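Local coordinates for uncharacterized protein (Legionella longbeachae NSW150, PDB 4JZA) that probably removes a phosphate group from phosphoinositide lipids, consistent with a role for this Legionella phosphatase in host lipid metabolism, at residues G139-M151 against V157-P169. Sequence-based numbering, arbitrary orientation.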
loop_
_atom_site.group_PDB
_atom_site.type_symbol
_atom_site.label_atom_id
_atom_site.label_comp_id
_atom_site.label_asym_id
_atom_site.label_seq_id
_atom_site.Cartn_x
_atom_site.Cartn_y
_atom_site.Cartn_z
ATOM N N GLY A 139 -1.661 12.339 3.967
ATOM C CA GLY A 139 -1.438 13.784 4.072
ATOM C C GLY A 139 -2.647 14.597 3.646
ATOM O O GLY A 139 -2.938 15.609 4.237
ATOM N N GLU A 140 -3.370 14.100 2.658
ATOM C CA GLU A 140 -4.438 14.819 2.019
ATOM C C GLU A 140 -5.708 14.724 2.856
ATOM O O GLU A 140 -6.544 15.596 2.774
ATOM C CB GLU A 140 -4.712 14.193 0.649
ATOM C CG GLU A 140 -4.942 15.158 -0.511
ATOM C CD GLU A 140 -5.231 14.433 -1.853
ATOM O OE1 GLU A 140 -6.098 13.521 -1.899
ATOM O OE2 GLU A 140 -4.596 14.761 -2.888
ATOM N N GLY A 141 -5.868 13.673 3.659
ATOM C CA GLY A 141 -7.126 13.465 4.377
ATOM C C GLY A 141 -8.204 12.764 3.556
ATOM O O GLY A 141 -8.012 12.495 2.391
ATOM N N ARG A 142 -9.367 12.509 4.153
ATOM C CA ARG A 142 -10.460 11.804 3.474
ATOM C C ARG A 142 -11.784 12.539 3.607
ATOM O O ARG A 142 -12.136 12.980 4.710
ATOM C CB ARG A 142 -10.635 10.401 4.086
ATOM C CG ARG A 142 -11.537 9.444 3.303
ATOM C CD ARG A 142 -11.809 8.177 4.108
ATOM N NE ARG A 142 -12.266 7.030 3.304
ATOM C CZ ARG A 142 -12.200 5.747 3.698
ATOM N NH1 ARG A 142 -11.721 5.406 4.887
ATOM N NH2 ARG A 142 -12.584 4.774 2.888
ATOM N N TYR A 143 -12.510 12.637 2.490
ATOM C CA TYR A 143 -13.885 13.123 2.447
ATOM C C TYR A 143 -14.829 12.071 2.976
ATOM O O TYR A 143 -14.710 10.932 2.594
ATOM C CB TYR A 143 -14.328 13.360 1.009
ATOM C CG TYR A 143 -13.872 14.643 0.402
ATOM C CD1 TYR A 143 -14.654 15.792 0.515
ATOM C CD2 TYR A 143 -12.693 14.705 -0.334
ATOM C CE1 TYR A 143 -14.257 16.978 -0.045
ATOM C CE2 TYR A 143 -12.287 15.888 -0.910
ATOM C CZ TYR A 143 -13.072 17.012 -0.747
ATOM O OH TYR A 143 -12.675 18.180 -1.295
ATOM N N ASP A 144 -15.802 12.469 3.811
ATOM C CA ASP A 144 -16.941 11.599 4.133
ATOM C C ASP A 144 -17.816 11.465 2.903
ATOM O O ASP A 144 -17.903 12.339 2.018
ATOM C CB ASP A 144 -17.856 12.145 5.242
ATOM C CG ASP A 144 -17.137 12.449 6.549
ATOM O OD1 ASP A 144 -16.035 11.958 6.805
ATOM O OD2 ASP A 144 -17.718 13.200 7.351
ATOM N N LEU A 145 -18.525 10.354 2.905
ATOM C CA LEU A 145 -19.241 9.899 1.735
ATOM C C LEU A 145 -20.645 9.572 2.085
ATOM O O LEU A 145 -20.875 8.806 3.021
ATOM C CB LEU A 145 -18.575 8.641 1.236
ATOM C CG LEU A 145 -18.792 8.396 -0.236
ATOM C CD1 LEU A 145 -18.030 9.412 -1.064
ATOM C CD2 LEU A 145 -18.237 7.017 -0.505
ATOM N N VAL A 146 -21.573 10.185 1.364
ATOM C CA VAL A 146 -23.000 9.934 1.547
ATOM C C VAL A 146 -23.528 9.587 0.185
ATOM O O VAL A 146 -23.191 10.248 -0.772
ATOM C CB VAL A 146 -23.739 11.193 2.033
ATOM C CG1 VAL A 146 -25.222 10.919 2.150
ATOM C CG2 VAL A 146 -23.189 11.688 3.357
ATOM N N THR A 147 -24.322 8.543 0.088
ATOM C CA THR A 147 -24.934 8.185 -1.184
ATOM C C THR A 147 -26.472 8.181 -1.043
ATOM O O THR A 147 -27.068 7.434 -0.275
ATOM C CB THR A 147 -24.421 6.828 -1.727
ATOM O OG1 THR A 147 -22.972 6.858 -1.931
ATOM C CG2 THR A 147 -25.131 6.503 -3.051
ATOM N N LEU A 148 -27.105 9.005 -1.864
ATOM C CA LEU A 148 -28.546 9.158 -1.837
ATOM C C LEU A 148 -29.218 8.367 -2.939
ATOM O O LEU A 148 -28.895 8.503 -4.107
ATOM C CB LEU A 148 -28.914 10.629 -1.970
ATOM C CG LEU A 148 -30.394 10.993 -1.953
ATOM C CD1 LEU A 148 -30.556 12.413 -1.449
ATOM C CD2 LEU A 148 -30.997 10.856 -3.337
ATOM N N LEU A 149 -30.161 7.530 -2.533
ATOM C CA LEU A 149 -30.938 6.709 -3.436
ATOM C C LEU A 149 -32.420 6.959 -3.211
ATOM O O LEU A 149 -32.875 6.959 -2.069
ATOM C CB LEU A 149 -30.627 5.242 -3.177
ATOM C CG LEU A 149 -30.792 4.255 -4.322
ATOM C CD1 LEU A 149 -30.164 4.806 -5.581
ATOM C CD2 LEU A 149 -30.152 2.937 -3.943
ATOM N N PRO A 150 -33.191 7.182 -4.365
ATOM C CA PRO A 150 -34.627 7.332 -4.083
ATOM C C PRO A 150 -35.322 5.989 -3.904
ATOM O O PRO A 150 -35.205 5.116 -4.746
ATOM C CB PRO A 150 -35.152 8.019 -5.330
ATOM C CG PRO A 150 -34.420 7.342 -6.409
ATOM C CD PRO A 150 -33.021 7.356 -5.892
HETATM N N MSE A 151 -36.025 5.833 -2.792
HETATM C CA MSE A 151 -36.817 4.660 -2.526
HETATM C C MSE A 151 -37.913 5.072 -1.611
HETATM O O MSE A 151 -37.657 5.944 -0.776
HETATM C CB MSE A 151 -35.958 3.744 -1.692
HETATM C CG MSE A 151 -35.091 2.834 -2.528
HETATM SE SE MSE A 151 -34.555 1.420 -1.291
HETATM C CE MSE A 151 -32.820 1.005 -2.101
ATOM N N VAL A 157 -40.135 8.117 4.593
ATOM C CA VAL A 157 -38.920 7.938 3.805
ATOM C C VAL A 157 -39.165 7.893 2.304
ATOM O O VAL A 157 -39.824 6.999 1.805
ATOM C CB VAL A 157 -38.237 6.620 4.193
ATOM C CG1 VAL A 157 -36.979 6.406 3.384
ATOM C CG2 VAL A 157 -37.945 6.588 5.679
ATOM N N ASP A 158 -38.605 8.851 1.582
ATOM C CA ASP A 158 -38.671 8.845 0.132
ATOM C C ASP A 158 -37.287 8.607 -0.442
ATOM O O ASP A 158 -37.127 8.295 -1.615
ATOM C CB ASP A 158 -39.209 10.179 -0.382
ATOM C CG ASP A 158 -40.644 10.417 0.010
ATOM O OD1 ASP A 158 -41.537 9.920 -0.700
ATOM O OD2 ASP A 158 -40.880 11.103 1.022
ATOM N N TYR A 159 -36.281 8.789 0.399
ATOM C CA TYR A 159 -34.905 8.597 -0.008
ATOM C C TYR A 159 -34.149 7.824 1.044
ATOM O O TYR A 159 -34.374 7.995 2.230
ATOM C CB TYR A 159 -34.234 9.940 -0.251
ATOM C CG TYR A 159 -34.946 10.784 -1.265
ATOM C CD1 TYR A 159 -36.124 11.431 -0.950
ATOM C CD2 TYR A 159 -34.446 10.932 -2.538
ATOM C CE1 TYR A 159 -36.780 12.204 -1.880
ATOM C CE2 TYR A 159 -35.096 11.703 -3.471
ATOM C CZ TYR A 159 -36.261 12.334 -3.135
ATOM O OH TYR A 159 -36.902 13.103 -4.069
ATOM N N VAL A 160 -33.232 6.985 0.596
ATOM C CA VAL A 160 -32.394 6.221 1.496
ATOM C C VAL A 160 -30.971 6.727 1.367
ATOM O O VAL A 160 -30.471 6.908 0.270
ATOM C CB VAL A 160 -32.477 4.713 1.198
ATOM C CG1 VAL A 160 -31.353 3.949 1.881
ATOM C CG2 VAL A 160 -33.817 4.172 1.654
ATOM N N LEU A 161 -30.337 6.975 2.504
ATOM C CA LEU A 161 -28.974 7.463 2.525
ATOM C C LEU A 161 -28.051 6.438 3.134
ATOM O O LEU A 161 -28.261 5.997 4.250
ATOM C CB LEU A 161 -28.887 8.745 3.346
ATOM C CG LEU A 161 -28.911 10.081 2.611
ATOM C CD1 LEU A 161 -29.923 10.072 1.489
ATOM C CD2 LEU A 161 -29.214 11.209 3.575
ATOM N N GLN A 162 -27.014 6.077 2.395
ATOM C CA GLN A 162 -25.914 5.311 2.948
ATOM C C GLN A 162 -24.850 6.325 3.304
ATOM O O GLN A 162 -24.523 7.199 2.501
ATOM C CB GLN A 162 -25.375 4.339 1.935
ATOM C CG GLN A 162 -26.408 3.424 1.311
ATOM C CD GLN A 162 -25.726 2.600 0.280
ATOM O OE1 GLN A 162 -24.775 2.037 0.576
ATOM N NE2 GLN A 162 -26.176 2.494 -0.860
ATOM N N VAL A 163 -24.341 6.227 4.520
ATOM C CA VAL A 163 -23.417 7.206 5.055
ATOM C C VAL A 163 -22.136 6.585 5.617
ATOM O O VAL A 163 -22.203 5.655 6.442
ATOM C CB VAL A 163 -24.106 7.947 6.186
ATOM C CG1 VAL A 163 -23.170 8.933 6.860
ATOM C CG2 VAL A 163 -25.285 8.687 5.625
ATOM N N ASP A 164 -20.972 7.087 5.212
ATOM C CA ASP A 164 -19.699 6.650 5.876
ATOM C C ASP A 164 -18.876 7.833 6.289
ATOM O O ASP A 164 -18.402 8.595 5.456
ATOM C CB ASP A 164 -18.845 5.716 4.998
ATOM C CG ASP A 164 -19.355 4.279 4.981
ATOM O OD1 ASP A 164 -20.336 3.996 4.273
ATOM O OD2 ASP A 164 -18.781 3.423 5.662
ATOM N N GLU A 165 -18.756 8.010 7.593
ATOM C CA GLU A 165 -18.076 9.162 8.150
ATOM C C GLU A 165 -16.690 8.671 8.519
ATOM O O GLU A 165 -16.535 7.709 9.248
ATOM C CB GLU A 165 -18.884 9.760 9.351
ATOM C CG GLU A 165 -20.079 10.647 8.889
ATOM C CD GLU A 165 -21.222 10.904 9.891
ATOM O OE1 GLU A 165 -21.645 10.006 10.659
ATOM O OE2 GLU A 165 -21.775 12.017 9.850
ATOM N N SER A 166 -15.694 9.294 7.928
ATOM C CA SER A 166 -14.307 9.089 8.290
ATOM C C SER A 166 -14.017 9.607 9.710
ATOM O O SER A 166 -14.513 10.700 10.118
ATOM C CB SER A 166 -13.432 9.885 7.337
ATOM O OG SER A 166 -12.079 9.489 7.424
ATOM N N LEU A 167 -13.171 8.856 10.415
ATOM C CA LEU A 167 -12.943 9.071 11.817
ATOM C C LEU A 167 -11.467 9.251 12.115
ATOM O O LEU A 167 -10.653 8.487 11.657
ATOM C CB LEU A 167 -13.474 7.849 12.596
ATOM C CG LEU A 167 -14.989 7.642 12.603
ATOM C CD1 LEU A 167 -15.336 6.372 13.327
ATOM C CD2 LEU A 167 -15.692 8.799 13.267
ATOM N N PRO A 168 -11.098 10.254 12.919
ATOM C CA PRO A 168 -9.650 10.396 13.098
ATOM C C PRO A 168 -9.120 9.226 13.832
ATOM O O PRO A 168 -9.736 8.829 14.802
ATOM C CB PRO A 168 -9.543 11.633 13.945
ATOM C CG PRO A 168 -10.946 12.004 14.351
ATOM C CD PRO A 168 -11.821 11.481 13.297
ATOM N N PRO A 169 -8.054 8.601 13.324
ATOM C CA PRO A 169 -7.536 7.377 13.900
ATOM C C PRO A 169 -6.426 7.573 14.911
ATOM O O PRO A 169 -5.993 6.596 15.523
ATOM C CB PRO A 169 -6.984 6.675 12.698
ATOM C CG PRO A 169 -6.515 7.786 11.814
ATOM C CD PRO A 169 -7.501 8.852 11.981
#
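Arg142 lays its CB and CD alongside Ser166 OG, with CD 3.6 Å from that hydroxyl. Its chain is extended from CG to NE, and the guanidinium reaches on to Asn350 and Gln611. Asp144 turns its carboxylate toward the other strand. Its CG sits beside its own backbone N (chi1 -56°), which places OD1 2.9 Å from Ser166 N. This hydrogen bond is bent, and the N-H meets OD1 from above the carboxylate plane. From Leu145 on, strands 144-150 and 159-166 form an antiparallel hairpin. Leu145 and Asp164 are joined by two nearly straight backbone bonds, and the Thr147-Gln162 and Leu149-Val160 pairs repeat the pattern. Val146, Leu148 and Pro150 stand on one face with Val163, Leu161 and Tyr159. Val146 CG1 rests 3.8 Å from Leu161 CG. Thr147 is on the other face with Gln162 and Asp164; it and Asp164 both bind His604. Leu148 touches two partners: its CG meets Leu161 CD1 at 3.6 Å, while CD2 lies near Tyr159 CD2. Pro150 CB comes obliquely to the CD2-CE2 bond of the same ring, from the other side of its plane. Met151 closes the pairing with a bent bond from its N to Asp158 O. Met151 CB lies 4.0 Å from Val160 CG2, with SE beside the same methyl. The hairpin is internal to a mixed sheet, with strand 5-10 beside 144-150 and strand 352-359 beside 159-166. One face is thus mainly apolar within this pair. The other mixes Leu145, Leu149 and Val160 with Thr147, Gln162 and Asp164, whose side chains bond to His604 and Ser602.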